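Local coordinates for flavin reductase domain protein, FMN-binding (Shewanella baltica, PDB 3HMZ) that binds flavin mononucleotide and probably works as a flavin-dependent oxidoreductase of the flavoredoxin family, at residues L90-H94 / G186-Y190; I41-M45 / N106-N110; P30-A36 / M79-P85; A159-V163 / A174-K178; A22-L26 / S130-A134. All blocks are in the same frame, centred on the assembly; numbering follows the deposited sequence. Where two conformers were deposited one is given.

Contact 1. Residues L90-H94 / G186-Y190; sequences LQLTH and GGQFY. With FMN (flavin mononucleotide), chain B.
G186 O is gripped by two groups: NE2 of H94 reaches it at 3.1 Å in a weak, bent bond (N-H...O angle 125°), and the hydroxyl of Y183 supplies a second hydrogen bond. The oxygen sits at the edge of the imidazole, near its plane, while CA of G187 lies 3.7 Å from the same NE2, obliquely to the ring. With CG anti to the backbone N (chi1 -168°), the H94 ring swings out from helix 90-96 towards the turn before strand 188-197. F189 fills the rest of the contact. L90 CD1 approaches F189 CD1 obliquely at 3.5 Å; CG2 of T93, likewise oblique to the ring, lies 4.0 Å from CE2, and H94 CD2 comes in at the ring edge. CE2 also approaches the flavin methyl C7M at 3.7 Å, and the second flavin methyl, C8M, lies 3.9 Å from H94 O. T93 turns its hydroxyl back to Q89 O, leaving its methyl for the phenyl ring. Strand 188-197 pairs with a strand of the second subunit. Apolar methyl-to-ring packing thus meets the dimethylbenzene end of the flavin, and the one cross-segment polar link is too bent to be a strong clamp.

Contact 2. Residues I41-M45 / N106-N110; sequences IDNVM and NKLLN. With FMN (flavin mononucleotide), chain B.
D42 opens the contact on strand 41-55, part of the antiparallel barrel-like sheet of the flavin reductase fold, where strand and helix 107-111 close on the FMN phosphate. Its backbone O lies 3.9 Å from CD1 of L108, while its carboxylate is turned to a salt bridge with R37. N43 follows, CG anti to the backbone N (chi1 -158°), which carries the amide towards the phosphate: ND2 donates to FMN O1P at 2.8 Å in an almost straight bond (173°). The other amide atom, OD1, packs 3.5 Å from CD of K107, whose chain runs nearly perpendicular to it; this buried oxygen has no hydrogen-bond partner in the model. V44 sets CG2 against CD2 of L108 at 3.8 Å, and its carbonyl O accepts from K107 NZ at 2.7 Å, the donor tilted 18° from the carbonyl plane. K107 gets there fully extended, and its NZ also bonds to FMN O1P at 2.9 Å, weakly to O5', and to V96 O. A methionine in its place would probably leave V44 O and V96 O without this donor and the phosphate with less positive charge to balance it. M45, a selenomethionine, bends at chi3 beside the cofactor, its CE coming 3.3 Å from FMN C2.

Contact 3. Residues P30-A36 / M79-P85; sequences PTVLVSA and MFVIQVP
V34 and I82 run alongside each other in the same direction, with CG2 of V34 and CD1 of I82 3.7 Å apart; they form a non-hydrogen-bonded pair between antiparallel strands 32-38 and 79-84. On their face V32 CG1 meets I82 CG2 obliquely at 3.8 Å, and V34 CG1 also approaches the F80 ring. The opposite face carries L33, S35, V81 and Q83, in the hydrogen-bonded pairs L33-Q83 and S35-V81. Here Q83 bends back across the sheet: CG stands between the backbone N and the carbonyl carbon (chi1 52°), and a turn at chi2 brings the amide over strand 32-38. NE2 donates to S35 OG at 2.9 Å and to L33 O at 3.0 Å, both partners near the amide plane, although the donor stands well above the carbonyl plane of L33. That same oxygen also accepts Q83 N, so it has two donors from Q83. OE1 binds V126 N, and S35 OG is also bonded to P124 O. Past the pairs, L33 CG packs on P85 CB, and a water joins T31 O to P85 O. Both hydrogens of a buried amide are therefore used, its rotation is fixed, and the polar side chains on one face are satisfied within an otherwise apolar core.

Contact 4. Residues A159-V163 / A174-K178; sequences ADTQV and APADK. With EDO (1,2-ethanediol), chain H.
An Asx turn ends strand 149-160 and presents the carboxylate that binds K178 of the loop before strand 181-185. D160 OD1 accepts the backbone N of Q162 at 2.9 Å, met from above the carboxylate plane, and the turn is reinforced by a backbone bond from V163 N to D160 O. The other oxygen, OD2, makes a salt bridge with K178 NZ at 2.7 Å through its syn lone pair, in the lysine conformer described here, one of two. In that conformer K178, extended beyond CG, lies roughly square to both D160 and Q162 and places its ammonium between them, where Q162 OE1 accepts it at 2.7 Å in the carbonyl plane. NZ thus has three oxygen acceptors here: D160 OD2, Q162 OE1 and N12 OD1. Q162 reaches out with CG anti to its backbone N (chi1 -168°) and meets P175 from the opposite direction, amide carbon CD lying 3.4 Å from P175 CD. Replacing D160 by an alanine is likely to leave the K178 ammonium, in this conformer, without its charged mate and the N-H of Q162 without its turn-closing acceptor. A174 CB packs on Q162 O at 3.4 Å and, in the V163 conformer described, on V163 CG2 at 3.9 Å. D177 OD2 accepts a hydrogen bond from an ethanediol molecule, probably a crystallisation additive. Far from the flavin, the contact ties 3-10 segment 176-178 to the strand end, which closes in an Asx turn whose aspartate serves both its own backbone and K178 on the following loop.

Contact 5. Residues A22-L26 / S130-A134; sequences AYRLL and SAWLA
Strand 131-138 of the antiparallel core sheet turns A131 and L133 towards the helically wound stretch 22-26, and the contact between them is purely apolar. L25 and L133 carry most of the contact. The two methyls of L25 divide the work: CD2 rests on CB of A131 at 3.7 Å, while CD1 lies 4.0 Å from CG of L133. These two leucine side chains run past one another in opposite senses. In L25, CG stands anti to the carbonyl carbon (chi1 -63°), with the methyl branches spread over two successive inward residues of the strand. L133 continues with CD2, 3.9 Å from the carbonyl O of A22 and 4.2 Å from CD1 of L26, so L133 touches A22, L25 and L26. Within 22-26 the backbone is tied by bonds from L25 N to A22 O and from L26 N to Y23 O. A22 and L25 point toward the strand, and L26 reaches L133 through CD1. W132 points the other way, its NE1 bonded to V126 O. Strand 131-138 runs between strands 79-84 and 149-160; A22 and L25 also lie on A157 of the latter, L26 touches V84 of the former, and W169 of strand 168-169 touches L25.

Overall arrangement
Contact 3 lies at the centre of the chain and contact 5 next to it, both buried; strands 79-84 and 131-138 pair, joining them. Contact 2 is also buried but peripheral, and shares the sheet through strands 32-38 and 41-55. Contacts 1 and 4 are partly buried near the surface. Contacts 1 and 2 touch one FMN, the first at the ring methyls, the second at the phosphate and, through M45, the pyrimidine side. Chemistry follows place: backbone pairing with a buried amide in contact 3, leucine packing in 5, charge against phosphate in 2, a salt bridge in 4, and methyl-to-ring packing with one weak histidine bond in 1. Contacts 1 and 5 also touch the second subunit.

Contact 1. Residues L90-H94 / G186-Y190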
# COMPACT_ATOMS: atom_id res chain seq x y z
N LEU A 90 2.19 8.62 16.13
CA LEU A 90 3.14 7.50 16.07
C LEU A 90 2.90 6.48 17.22
O LEU A 90 2.73 5.28 16.98
CB LEU A 90 4.58 8.01 16.18
CG LEU A 90 5.70 6.99 16.30
CD1 LEU A 90 5.75 6.12 15.08
CD2 LEU A 90 7.01 7.74 16.49
N GLN A 91 2.83 6.98 18.46
CA GLN A 91 2.67 6.07 19.61
C GLN A 91 1.29 5.42 19.58
O GLN A 91 1.18 4.22 19.79
CB GLN A 91 2.85 6.76 20.98
CG GLN A 91 4.05 7.65 21.18
CD GLN A 91 5.37 7.11 20.70
OE1 GLN A 91 5.66 5.93 20.83
NE2 GLN A 91 6.24 8.03 20.22
N LEU A 92 0.26 6.20 19.28
CA LEU A 92 -1.11 5.69 19.19
C LEU A 92 -1.19 4.54 18.18
O LEU A 92 -1.78 3.48 18.45
CB LEU A 92 -2.09 6.79 18.78
CG LEU A 92 -3.59 6.50 18.65
CD1 LEU A 92 -4.45 7.80 18.78
CD2 LEU A 92 -3.94 5.81 17.34
N THR A 93 -0.54 4.76 17.03
CA THR A 93 -0.61 3.77 15.94
C THR A 93 0.05 2.46 16.34
O THR A 93 -0.53 1.38 16.19
CB THR A 93 -0.02 4.34 14.66
OG1 THR A 93 -0.76 5.52 14.29
CG2 THR A 93 -0.05 3.33 13.51
N HIS A 94 1.23 2.58 16.92
CA HIS A 94 1.93 1.39 17.35
C HIS A 94 1.20 0.68 18.49
O HIS A 94 1.09 -0.54 18.49
CB HIS A 94 3.36 1.75 17.75
CG HIS A 94 4.22 0.55 17.94
ND1 HIS A 94 4.51 0.09 19.19
CD2 HIS A 94 4.72 -0.36 17.06
CE1 HIS A 94 5.25 -1.01 19.09
NE2 HIS A 94 5.40 -1.30 17.81
N GLY A 186 8.76 -3.84 13.83
CA GLY A 186 9.04 -3.45 15.20
C GLY A 186 8.30 -2.17 15.51
O GLY A 186 7.10 -2.09 15.33
N GLY A 187 9.01 -1.18 15.99
CA GLY A 187 8.40 0.13 16.23
C GLY A 187 8.77 1.14 15.16
O GLY A 187 8.49 2.32 15.33
N GLN A 188 9.33 0.67 14.05
CA GLN A 188 9.90 1.54 13.04
C GLN A 188 8.99 1.78 11.83
O GLN A 188 8.50 0.86 11.19
CB GLN A 188 11.26 1.02 12.61
CG GLN A 188 12.10 2.03 11.79
CD GLN A 188 11.90 1.85 10.33
OE1 GLN A 188 11.94 0.72 9.84
NE2 GLN A 188 11.74 2.96 9.58
N PHE A 189 8.82 3.07 11.56
CA PHE A 189 8.04 3.61 10.47
C PHE A 189 8.85 4.65 9.73
O PHE A 189 9.81 5.21 10.25
CB PHE A 189 6.82 4.37 11.00
CG PHE A 189 5.83 3.56 11.83
CD1 PHE A 189 6.12 3.23 13.17
CD2 PHE A 189 4.57 3.24 11.33
CE1 PHE A 189 5.22 2.51 13.94
CE2 PHE A 189 3.63 2.54 12.13
CZ PHE A 189 3.96 2.20 13.43
N TYR A 190 8.46 4.90 8.50
CA TYR A 190 8.92 6.07 7.76
C TYR A 190 7.74 7.00 7.57
O TYR A 190 6.62 6.57 7.29
CB TYR A 190 9.47 5.73 6.39
CG TYR A 190 10.74 4.99 6.43
CD1 TYR A 190 11.93 5.65 6.65
CD2 TYR A 190 10.77 3.62 6.22
CE1 TYR A 190 13.15 4.94 6.72
CE2 TYR A 190 11.96 2.91 6.25
CZ TYR A 190 13.15 3.57 6.50
OH TYR A 190 14.34 2.87 6.52
N1 FMN B . -2.96 -6.78 11.70
C2 FMN B . -3.68 -7.18 10.60
O2 FMN B . -4.52 -8.07 10.73
N3 FMN B . -3.46 -6.55 9.39
C4 FMN B . -2.54 -5.57 9.22
O4 FMN B . -2.39 -5.07 8.07
C4A FMN B . -1.80 -5.18 10.35
N5 FMN B . -0.85 -4.18 10.26
C5A FMN B . -0.25 -3.64 11.39
C6 FMN B . 0.57 -2.50 11.30
C7 FMN B . 1.19 -1.97 12.43
C7M FMN B . 2.05 -0.75 12.32
C8 FMN B . 1.00 -2.59 13.66
C8M FMN B . 1.67 -2.06 14.92
C9 FMN B . 0.18 -3.71 13.73
C9A FMN B . -0.46 -4.27 12.64
N10 FMN B . -1.29 -5.38 12.70
C10 FMN B . -2.01 -5.79 11.59
C1' FMN B . -1.65 -6.02 14.01
C2' FMN B . -2.96 -5.54 14.64
O2' FMN B . -3.09 -4.11 14.59
C3' FMN B . -2.94 -6.04 16.08
O3' FMN B . -2.99 -7.46 16.07
C4' FMN B . -3.99 -5.39 16.99
O4' FMN B . -3.56 -5.58 18.34
C5' FMN B . -5.39 -5.94 16.82
O5' FMN B . -6.23 -5.29 17.78
P FMN B . -7.69 -5.87 18.10
O1P FMN B . -8.13 -5.03 19.29
O2P FMN B . -8.57 -5.74 16.90
O3P FMN B . -7.54 -7.32 18.46

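Contact 2. Residues I41-M45 / N106-N110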
# COMPACT_ATOMS: atom_id res chain seq x y z
N ILE A 41 -19.93 -1.30 21.09
CA ILE A 41 -18.55 -1.29 21.55
C ILE A 41 -17.69 -0.93 20.33
O ILE A 41 -17.88 -1.48 19.25
CB ILE A 41 -18.10 -2.68 22.08
CG1 ILE A 41 -19.06 -3.19 23.20
CG2 ILE A 41 -16.65 -2.60 22.56
CD1 ILE A 41 -19.05 -2.29 24.44
N ASP A 42 -16.76 -0.03 20.54
CA ASP A 42 -15.85 0.45 19.50
C ASP A 42 -14.47 -0.17 19.65
O ASP A 42 -14.02 -0.52 20.74
CB ASP A 42 -15.73 1.98 19.59
CG ASP A 42 -17.01 2.69 19.21
OD1 ASP A 42 -17.66 2.27 18.25
OD2 ASP A 42 -17.36 3.72 19.81
N ASN A 43 -13.78 -0.26 18.52
CA ASN A 43 -12.42 -0.71 18.53
C ASN A 43 -11.63 -0.06 17.40
O ASN A 43 -12.21 0.41 16.42
CB ASN A 43 -12.28 -2.22 18.42
CG ASN A 43 -10.97 -2.73 18.96
OD1 ASN A 43 -10.28 -2.06 19.73
ND2 ASN A 43 -10.61 -3.95 18.56
N VAL A 44 -10.33 -0.02 17.60
CA VAL A 44 -9.38 0.51 16.62
C VAL A 44 -8.14 -0.42 16.65
O VAL A 44 -7.66 -0.78 17.71
CB VAL A 44 -8.94 1.96 16.97
CG1 VAL A 44 -7.93 2.51 15.90
CG2 VAL A 44 -10.15 2.90 17.19
N MSE A 45 -7.62 -0.75 15.47
CA MSE A 45 -6.34 -1.43 15.31
C MSE A 45 -5.54 -0.77 14.19
O MSE A 45 -6.08 0.05 13.44
CB MSE A 45 -6.52 -2.92 14.99
CG MSE A 45 -7.25 -3.21 13.67
SE MSE A 45 -7.24 -5.06 13.18
CE MSE A 45 -5.98 -5.04 11.73
N ASN A 106 -10.52 -1.50 28.20
CA ASN A 106 -10.11 -0.11 28.20
C ASN A 106 -9.04 0.18 27.16
O ASN A 106 -8.38 1.19 27.27
CB ASN A 106 -9.62 0.31 29.60
CG ASN A 106 -10.73 0.29 30.64
OD1 ASN A 106 -10.50 -0.15 31.79
ND2 ASN A 106 -11.92 0.68 30.27
N LYS A 107 -8.87 -0.68 26.17
CA LYS A 107 -7.84 -0.46 25.14
C LYS A 107 -7.76 0.98 24.64
O LYS A 107 -6.67 1.56 24.59
CB LYS A 107 -8.07 -1.40 23.94
CG LYS A 107 -7.12 -1.17 22.80
CD LYS A 107 -7.33 -2.11 21.66
CE LYS A 107 -6.32 -1.79 20.53
NZ LYS A 107 -6.54 -2.65 19.32
N LEU A 108 -8.90 1.54 24.25
CA LEU A 108 -8.90 2.87 23.63
C LEU A 108 -8.39 3.93 24.57
O LEU A 108 -7.54 4.73 24.16
CB LEU A 108 -10.24 3.19 22.98
CG LEU A 108 -10.67 2.20 21.89
CD1 LEU A 108 -11.94 2.70 21.21
CD2 LEU A 108 -9.59 1.90 20.78
N LEU A 109 -8.82 3.91 25.84
CA LEU A 109 -8.28 4.92 26.77
C LEU A 109 -6.79 4.63 27.03
O LEU A 109 -6.02 5.59 27.15
CB LEU A 109 -9.14 5.15 28.03
CG LEU A 109 -9.18 4.26 29.26
CD1 LEU A 109 -7.80 4.07 29.92
CD2 LEU A 109 -10.12 4.78 30.27
N ASN A 110 -6.36 3.37 27.08
CA ASN A 110 -4.95 3.02 27.25
C ASN A 110 -4.05 3.49 26.12
O ASN A 110 -2.90 3.89 26.35
CB ASN A 110 -4.77 1.49 27.33
CG ASN A 110 -5.46 0.86 28.50
OD1 ASN A 110 -5.91 1.53 29.47
ND2 ASN A 110 -5.60 -0.46 28.40
N1 FMN B . -2.96 -6.78 11.70
C2 FMN B . -3.68 -7.18 10.60
O2 FMN B . -4.52 -8.07 10.73
N3 FMN B . -3.46 -6.55 9.39
C4 FMN B . -2.54 -5.57 9.22
O4 FMN B . -2.39 -5.07 8.07
C4A FMN B . -1.80 -5.18 10.35
N5 FMN B . -0.85 -4.18 10.26
C5A FMN B . -0.25 -3.64 11.39
C6 FMN B . 0.57 -2.50 11.30
C7 FMN B . 1.19 -1.97 12.43
C7M FMN B . 2.05 -0.75 12.32
C8 FMN B . 1.00 -2.59 13.66
C8M FMN B . 1.67 -2.06 14.92
C9 FMN B . 0.18 -3.71 13.73
C9A FMN B . -0.46 -4.27 12.64
N10 FMN B . -1.29 -5.38 12.70
C10 FMN B . -2.01 -5.79 11.59
C1' FMN B . -1.65 -6.02 14.01
C2' FMN B . -2.96 -5.54 14.64
O2' FMN B . -3.09 -4.11 14.59
C3' FMN B . -2.94 -6.04 16.08
O3' FMN B . -2.99 -7.46 16.07
C4' FMN B . -3.99 -5.39 16.99
O4' FMN B . -3.56 -5.58 18.34
C5' FMN B . -5.39 -5.94 16.82
O5' FMN B . -6.23 -5.29 17.78
P FMN B . -7.69 -5.87 18.10
O1P FMN B . -8.13 -5.03 19.29
O2P FMN B . -8.57 -5.74 16.90
O3P FMN B . -7.54 -7.32 18.46

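Contact 3. Residues P30-A36 / M79-P85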
# COMPACT_ATOMS: atom_id res chain seq x y z
N PRO A 30 -0.14 4.57 2.79
CA PRO A 30 0.09 4.74 4.22
C PRO A 30 -0.42 3.55 5.04
O PRO A 30 -1.35 2.86 4.64
CB PRO A 30 -0.80 5.96 4.56
CG PRO A 30 -1.96 5.86 3.57
CD PRO A 30 -1.27 5.39 2.32
N THR A 31 0.17 3.39 6.21
CA THR A 31 -0.36 2.52 7.24
C THR A 31 -1.59 3.26 7.78
O THR A 31 -1.58 4.48 7.91
CB THR A 31 0.70 2.25 8.29
OG1 THR A 31 1.72 1.46 7.67
CG2 THR A 31 0.13 1.54 9.47
N VAL A 32 -2.67 2.51 8.02
CA VAL A 32 -3.92 3.07 8.45
C VAL A 32 -4.36 2.57 9.81
O VAL A 32 -3.74 1.65 10.36
CB VAL A 32 -5.05 2.78 7.42
CG1 VAL A 32 -4.63 3.25 6.02
CG2 VAL A 32 -5.38 1.28 7.35
N LEU A 33 -5.38 3.23 10.34
CA LEU A 33 -6.11 2.69 11.51
C LEU A 33 -7.45 2.18 10.98
O LEU A 33 -8.12 2.84 10.20
CB LEU A 33 -6.32 3.72 12.61
CG LEU A 33 -5.09 4.50 13.02
CD1 LEU A 33 -5.52 5.54 14.07
CD2 LEU A 33 -3.95 3.64 13.49
N VAL A 34 -7.82 0.99 11.42
CA VAL A 34 -9.11 0.36 11.10
C VAL A 34 -9.96 0.47 12.36
O VAL A 34 -9.56 0.04 13.45
CB VAL A 34 -8.98 -1.14 10.72
CG1 VAL A 34 -10.35 -1.73 10.27
CG2 VAL A 34 -7.85 -1.32 9.65
N SER A 35 -11.12 1.11 12.24
CA SER A 35 -12.06 1.17 13.37
C SER A 35 -13.40 0.58 13.02
O SER A 35 -13.86 0.62 11.86
CB SER A 35 -12.19 2.60 13.87
OG SER A 35 -12.71 3.43 12.85
N ALA A 36 -14.09 0.08 14.06
CA ALA A 36 -15.36 -0.59 13.86
C ALA A 36 -16.13 -0.60 15.17
O ALA A 36 -15.54 -0.42 16.24
CB ALA A 36 -15.16 -2.04 13.31
N MSE A 79 -19.42 -3.01 8.51
CA MSE A 79 -19.03 -1.60 8.34
C MSE A 79 -17.75 -1.32 9.12
O MSE A 79 -17.52 -1.90 10.17
CB MSE A 79 -20.11 -0.68 8.91
CG MSE A 79 -21.49 -0.74 8.26
SE MSE A 79 -21.52 0.04 6.50
CE MSE A 79 -20.80 1.81 6.77
N PHE A 80 -16.96 -0.39 8.61
CA PHE A 80 -15.75 0.04 9.31
C PHE A 80 -15.28 1.36 8.72
O PHE A 80 -15.79 1.83 7.70
CB PHE A 80 -14.65 -1.04 9.29
CG PHE A 80 -14.24 -1.49 7.91
CD1 PHE A 80 -14.93 -2.52 7.25
CD2 PHE A 80 -13.10 -0.97 7.30
CE1 PHE A 80 -14.55 -2.96 6.02
CE2 PHE A 80 -12.69 -1.43 6.05
CZ PHE A 80 -13.42 -2.44 5.41
N VAL A 81 -14.31 1.96 9.41
CA VAL A 81 -13.67 3.18 8.94
C VAL A 81 -12.17 2.85 8.77
O VAL A 81 -11.54 2.15 9.60
CB VAL A 81 -13.84 4.39 9.88
CG1 VAL A 81 -13.05 5.63 9.36
CG2 VAL A 81 -15.33 4.72 10.09
N ILE A 82 -11.64 3.34 7.66
CA ILE A 82 -10.18 3.35 7.38
C ILE A 82 -9.77 4.81 7.50
O ILE A 82 -10.38 5.69 6.90
CB ILE A 82 -9.85 2.82 5.98
CG1 ILE A 82 -10.21 1.33 5.88
CG2 ILE A 82 -8.37 3.06 5.62
CD1 ILE A 82 -9.43 0.43 6.84
N GLN A 83 -8.76 5.07 8.30
CA GLN A 83 -8.29 6.43 8.50
C GLN A 83 -6.78 6.48 8.52
O GLN A 83 -6.12 5.52 8.88
CB GLN A 83 -8.91 7.07 9.75
CG GLN A 83 -8.78 6.26 11.05
CD GLN A 83 -10.09 5.77 11.55
OE1 GLN A 83 -10.90 6.60 12.00
NE2 GLN A 83 -10.30 4.44 11.52
N VAL A 84 -6.25 7.62 8.08
CA VAL A 84 -4.82 7.83 7.89
C VAL A 84 -4.24 8.56 9.08
O VAL A 84 -4.49 9.76 9.24
CB VAL A 84 -4.57 8.61 6.57
CG1 VAL A 84 -3.09 8.78 6.34
CG2 VAL A 84 -5.21 7.88 5.34
N PRO A 85 -3.45 7.87 9.91
CA PRO A 85 -2.84 8.53 11.05
C PRO A 85 -1.67 9.43 10.61
O PRO A 85 -1.18 9.36 9.48
CB PRO A 85 -2.38 7.37 11.93
CG PRO A 85 -2.06 6.32 10.96
CD PRO A 85 -3.15 6.44 9.93
O HOH W 1 -0.44 7.13 7.96

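Contact 4. Residues A159-V163 / A174-K178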
# COMPACT_ATOMS: atom_id res chain seq x y z
N ALA A 159 -11.36 14.66 4.84
CA ALA A 159 -9.99 14.92 5.22
C ALA A 159 -9.78 16.29 5.81
O ALA A 159 -10.56 17.22 5.55
CB ALA A 159 -9.05 14.71 3.97
N ASP A 160 -8.70 16.39 6.57
CA ASP A 160 -8.22 17.66 7.13
C ASP A 160 -7.70 18.50 5.97
O ASP A 160 -6.69 18.14 5.35
CB ASP A 160 -7.13 17.32 8.16
CG ASP A 160 -6.44 18.49 8.73
OD1 ASP A 160 -6.60 19.63 8.26
OD2 ASP A 160 -5.68 18.22 9.69
N THR A 161 -8.33 19.65 5.75
CA THR A 161 -7.98 20.47 4.61
C THR A 161 -6.59 21.09 4.67
O THR A 161 -6.12 21.56 3.65
CB THR A 161 -8.99 21.60 4.39
OG1 THR A 161 -9.06 22.44 5.55
CG2 THR A 161 -10.41 21.01 4.06
N GLN A 162 -5.97 21.13 5.83
CA GLN A 162 -4.57 21.59 5.88
C GLN A 162 -3.60 20.60 5.21
O GLN A 162 -2.53 21.02 4.72
CB GLN A 162 -4.11 21.81 7.30
CG GLN A 162 -2.79 22.57 7.34
CD GLN A 162 -2.40 22.98 8.73
OE1 GLN A 162 -2.62 22.26 9.70
NE2 GLN A 162 -1.76 24.18 8.82
N VAL A 163 -3.98 19.32 5.17
CA VAL A 163 -3.05 18.34 4.59
C VAL A 163 -3.57 17.69 3.31
O VAL A 163 -2.77 17.28 2.52
CB VAL A 163 -2.57 17.37 5.65
CG1 VAL A 163 -3.71 16.50 6.09
CG2 VAL A 163 -1.40 16.55 5.16
N ALA A 174 1.91 21.45 4.75
CA ALA A 174 1.28 21.21 6.02
C ALA A 174 2.35 21.05 7.11
O ALA A 174 3.51 20.76 6.81
CB ALA A 174 0.43 19.91 5.97
N PRO A 175 1.95 21.17 8.39
CA PRO A 175 2.90 20.89 9.46
C PRO A 175 3.53 19.50 9.33
O PRO A 175 2.86 18.56 8.92
CB PRO A 175 2.05 20.96 10.72
CG PRO A 175 0.99 21.90 10.36
CD PRO A 175 0.67 21.61 8.94
N ALA A 176 4.81 19.39 9.66
CA ALA A 176 5.52 18.13 9.56
C ALA A 176 4.85 16.99 10.32
O ALA A 176 4.88 15.85 9.86
CB ALA A 176 6.96 18.30 10.07
N ASP A 177 4.22 17.28 11.46
CA ASP A 177 3.58 16.23 12.25
C ASP A 177 2.28 15.70 11.65
O ASP A 177 1.68 14.82 12.26
CB ASP A 177 3.48 16.54 13.73
CG ASP A 177 2.50 17.59 14.06
OD1 ASP A 177 1.79 18.13 13.18
OD2 ASP A 177 2.44 17.88 15.31
N LYS A 178 1.85 16.23 10.50
CA LYS A 178 0.67 15.67 9.82
C LYS A 178 1.04 14.68 8.73
O LYS A 178 0.17 14.08 8.11
CB LYS A 178 -0.24 16.77 9.28
CG LYS A 178 -0.86 17.61 10.40
CD LYS A 178 -2.01 18.48 9.89
CE LYS A 178 -2.64 19.20 11.01
NZ LYS A 178 -3.84 20.03 10.59
C1 EDO H . -1.64 17.04 15.27
O1 EDO H . -1.27 16.26 14.10
C2 EDO H . -0.44 17.04 16.23
O2 EDO H . 0.13 18.27 16.63

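Contact 5. Residues A22-L26 / S130-A134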
# COMPACT_ATOMS: atom_id res chain seq x y z
N ALA A 22 -11.56 9.82 -3.56
CA ALA A 22 -11.26 9.17 -2.28
C ALA A 22 -10.05 8.22 -2.34
O ALA A 22 -9.29 8.11 -1.38
CB ALA A 22 -12.51 8.42 -1.71
N TYR A 23 -9.89 7.54 -3.47
CA TYR A 23 -8.74 6.58 -3.62
C TYR A 23 -7.39 7.28 -3.39
O TYR A 23 -6.42 6.65 -2.93
CB TYR A 23 -8.74 5.89 -4.98
CG TYR A 23 -8.27 6.78 -6.10
CD1 TYR A 23 -9.13 7.70 -6.72
CD2 TYR A 23 -6.95 6.75 -6.50
CE1 TYR A 23 -8.66 8.57 -7.69
CE2 TYR A 23 -6.49 7.61 -7.48
CZ TYR A 23 -7.34 8.51 -8.09
OH TYR A 23 -6.87 9.37 -9.05
N ARG A 24 -7.33 8.58 -3.68
CA ARG A 24 -6.07 9.32 -3.52
C ARG A 24 -5.59 9.42 -2.07
O ARG A 24 -4.42 9.59 -1.80
CB ARG A 24 -6.18 10.71 -4.11
CG ARG A 24 -6.37 10.66 -5.62
CD ARG A 24 -6.37 12.01 -6.17
NE ARG A 24 -6.65 12.02 -7.60
CZ ARG A 24 -6.73 13.13 -8.32
NH1 ARG A 24 -6.62 14.31 -7.74
NH2 ARG A 24 -6.99 13.05 -9.62
N LEU A 25 -6.54 9.26 -1.14
CA LEU A 25 -6.22 9.29 0.27
C LEU A 25 -5.29 8.13 0.66
O LEU A 25 -4.61 8.19 1.70
CB LEU A 25 -7.51 9.26 1.12
CG LEU A 25 -8.43 10.47 0.90
CD1 LEU A 25 -9.80 10.27 1.58
CD2 LEU A 25 -7.78 11.79 1.34
N LEU A 26 -5.32 7.03 -0.10
CA LEU A 26 -4.53 5.85 0.20
C LEU A 26 -3.47 5.54 -0.85
O LEU A 26 -2.78 4.53 -0.73
CB LEU A 26 -5.45 4.63 0.33
CG LEU A 26 -6.52 4.71 1.40
CD1 LEU A 26 -7.38 3.46 1.41
CD2 LEU A 26 -5.93 5.00 2.80
N SER A 130 -5.53 12.45 9.43
CA SER A 130 -5.60 13.36 8.30
C SER A 130 -6.79 13.09 7.37
O SER A 130 -7.19 13.99 6.64
CB SER A 130 -4.30 13.36 7.51
OG SER A 130 -4.03 12.07 7.04
N ALA A 131 -7.28 11.86 7.35
CA ALA A 131 -8.32 11.47 6.41
C ALA A 131 -9.04 10.25 6.92
O ALA A 131 -8.45 9.45 7.67
CB ALA A 131 -7.67 11.17 5.02
N TRP A 132 -10.32 10.13 6.52
CA TRP A 132 -11.19 9.05 6.94
C TRP A 132 -12.03 8.58 5.75
O TRP A 132 -12.51 9.41 4.97
CB TRP A 132 -12.15 9.50 8.03
CG TRP A 132 -11.51 10.15 9.23
CD1 TRP A 132 -11.25 9.55 10.42
CD2 TRP A 132 -11.11 11.51 9.37
NE1 TRP A 132 -10.66 10.44 11.29
CE2 TRP A 132 -10.56 11.66 10.66
CE3 TRP A 132 -11.11 12.61 8.51
CZ2 TRP A 132 -10.07 12.86 11.11
CZ3 TRP A 132 -10.64 13.79 8.95
CH2 TRP A 132 -10.12 13.91 10.25
N LEU A 133 -12.22 7.26 5.65
CA LEU A 133 -13.01 6.63 4.63
C LEU A 133 -14.01 5.68 5.32
O LEU A 133 -13.59 4.72 5.99
CB LEU A 133 -12.12 5.86 3.66
CG LEU A 133 -11.03 6.65 2.90
CD1 LEU A 133 -9.71 6.79 3.68
CD2 LEU A 133 -10.74 5.99 1.53
N ALA A 134 -15.31 5.95 5.16
CA ALA A 134 -16.38 5.07 5.68
C ALA A 134 -16.56 3.93 4.67
O ALA A 134 -16.71 4.18 3.47
CB ALA A 134 -17.63 5.84 5.85